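Local coordinates for protein ApRick protease (Rickettsia conorii, PDB 5C9F) that is a retropepsin-like aspartic protease that probably cleaves peptide bonds, represented by the protease domain of a longer, predicted membrane protein, at residues A[39-44]-A[64-69]. Numbering follows the deposited sequence.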
loop_
_atom_site.group_PDB
_atom_site.type_symbol
_atom_site.label_atom_id
_atom_site.label_comp_id
_atom_site.label_asym_id
_atom_site.label_seq_id
_atom_site.Cartn_x
_atom_site.Cartn_y
_atom_site.Cartn_z
ATOM N N GLY A 39 8.570 21.912 -16.607
ATOM C CA GLY A 39 9.546 22.381 -17.551
ATOM C C GLY A 39 10.969 22.530 -17.054
ATOM O O GLY A 39 11.794 23.006 -17.793
ATOM N N ALA A 40 11.248 22.127 -15.810
ATOM C CA ALA A 40 12.611 21.872 -15.302
ATOM C C ALA A 40 12.999 20.383 -15.260
ATOM O O ALA A 40 12.148 19.494 -15.145
ATOM C CB ALA A 40 12.742 22.417 -13.905
ATOM N N SER A 41 14.301 20.112 -15.277
ATOM C CA SER A 41 14.770 18.746 -15.167
ATOM C C SER A 41 15.240 18.517 -13.730
ATOM O O SER A 41 14.481 18.000 -12.894
ATOM C CB SER A 41 15.863 18.452 -16.214
ATOM O OG SER A 41 16.867 19.512 -16.124
ATOM N N ASP A 42 16.487 18.907 -13.444
ATOM C CA ASP A 42 17.051 18.734 -12.082
ATOM C C ASP A 42 16.578 19.868 -11.224
ATOM O O ASP A 42 15.904 20.830 -11.717
ATOM C CB ASP A 42 18.596 18.552 -12.109
ATOM C CG ASP A 42 19.328 19.785 -12.618
ATOM O OD1 ASP A 42 18.882 20.414 -13.581
ATOM O OD2 ASP A 42 20.341 20.199 -12.038
ATOM N N ILE A 43 16.805 19.737 -9.924
ATOM C CA ILE A 43 16.449 20.806 -9.000
ATOM C C ILE A 43 17.263 22.044 -9.262
ATOM O O ILE A 43 18.505 21.968 -9.504
ATOM C CB ILE A 43 16.650 20.368 -7.579
ATOM C CG1 ILE A 43 15.500 19.446 -7.190
ATOM C CG2 ILE A 43 16.712 21.558 -6.617
ATOM C CD1 ILE A 43 15.711 18.770 -5.883
ATOM N N ALA A 44 16.588 23.175 -9.232
ATOM C CA ALA A 44 17.278 24.464 -9.324
ATOM C C ALA A 44 17.186 25.195 -7.989
ATOM O O ALA A 44 16.110 25.536 -7.538
ATOM C CB ALA A 44 16.654 25.299 -10.434
ATOM N N ARG A 64 28.216 24.617 -15.770
ATOM C CA ARG A 64 27.041 24.223 -16.551
ATOM C C ARG A 64 26.300 25.448 -17.087
ATOM O O ARG A 64 26.411 26.540 -16.550
ATOM C CB ARG A 64 26.113 23.292 -15.753
ATOM C CG ARG A 64 26.713 21.903 -15.506
ATOM C CD ARG A 64 26.667 21.040 -16.775
ATOM N NE ARG A 64 25.312 20.513 -16.877
ATOM C CZ ARG A 64 24.316 20.963 -17.636
ATOM N NH1 ARG A 64 24.486 21.944 -18.526
ATOM N NH2 ARG A 64 23.121 20.383 -17.528
ATOM N N THR A 65 25.582 25.242 -18.182
ATOM C CA THR A 65 24.767 26.258 -18.790
ATOM C C THR A 65 23.350 25.745 -19.018
ATOM O O THR A 65 23.119 24.749 -19.686
ATOM C CB THR A 65 25.409 26.717 -20.104
ATOM O OG1 THR A 65 26.686 27.247 -19.820
ATOM C CG2 THR A 65 24.566 27.742 -20.824
ATOM N N TYR A 66 22.390 26.454 -18.451
ATOM C CA TYR A 66 20.987 26.133 -18.625
ATOM C C TYR A 66 20.398 27.110 -19.626
ATOM O O TYR A 66 20.822 28.262 -19.692
ATOM C CB TYR A 66 20.291 26.124 -17.282
ATOM C CG TYR A 66 20.597 24.867 -16.541
ATOM C CD1 TYR A 66 21.802 24.701 -15.855
ATOM C CD2 TYR A 66 19.695 23.818 -16.562
ATOM C CE1 TYR A 66 22.088 23.510 -15.211
ATOM C CE2 TYR A 66 19.953 22.653 -15.905
ATOM C CZ TYR A 66 21.156 22.502 -15.260
ATOM O OH TYR A 66 21.373 21.338 -14.624
ATOM N N LEU A 67 19.533 26.592 -20.499
ATOM C CA LEU A 67 18.819 27.361 -21.534
ATOM C C LEU A 67 17.429 27.671 -20.994
ATOM O O LEU A 67 16.559 26.800 -20.999
ATOM C CB LEU A 67 18.787 26.573 -22.860
ATOM C CG LEU A 67 20.171 26.085 -23.340
ATOM C CD1 LEU A 67 20.055 24.991 -24.378
ATOM C CD2 LEU A 67 20.998 27.242 -23.879
ATOM N N THR A 68 17.236 28.886 -20.464
ATOM C CA THR A 68 15.998 29.258 -19.752
ATOM C C THR A 68 15.081 30.107 -20.624
ATOM O O THR A 68 15.305 30.258 -21.828
ATOM C CB THR A 68 16.278 30.059 -18.435
ATOM O OG1 THR A 68 17.656 29.982 -18.052
ATOM C CG2 THR A 68 15.400 29.559 -17.271
ATOM N N ALA A 69 14.047 30.663 -19.992
ATOM C CA ALA A 69 13.112 31.580 -20.638
ATOM C C ALA A 69 13.820 32.900 -20.996
ATOM O O ALA A 69 13.644 33.426 -22.108
ATOM C CB ALA A 69 11.902 31.812 -19.727
#
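The carboxylate of D42 is gripped at both oxygens. Its OD1 accepts a hydrogen bond of 2.9 Å from the phenol OH of Y66, while OD2 is hydrogen-bonded to ND1 of H95. The phenol reaches OD1 on the syn side, 33° out of the carboxylate plane, and its OH lies almost as near to OD2, at 3.0 Å. Carboxylate and ring planes are only 19° apart, and the two side chains extend toward each other from opposite directions. CG of D42 sits between its own backbone N and carbonyl carbon (chi1 65°), which presents the carboxylate to the incoming phenol.

In this retropepsin-like fold, residues 39-44 begin with the glycine of the Asp-Thr-Gly signature (D37-G39) and lead into the short strand 43-45; residues 64-68 pair antiparallel with strand 71-84, forming a β-hairpin that corresponds in position to the flap. Y66 therefore ties the hairpin to the residues just beyond the signature. H95, on strand 88-97, stacks on the Y66 ring as well as binding D42, so one imidazole helps to position both partners.

At the edge of the same ring, near its plane, S41 OG comes within 4.4 Å of CE2. The R64 side chain reaches forward along its strand, and one face of its guanidinium meets the Y66 ring, CE1 lying 4.0 Å above the guanidinium plane and offset toward the rim. A weak bond of 3.3 Å from R64 NH1 to T65 O helps to hold the guanidinium there. NH2 of R64 remains 5.8 Å from OD1 of D42, and its charge may modestly favour the ionised carboxylate.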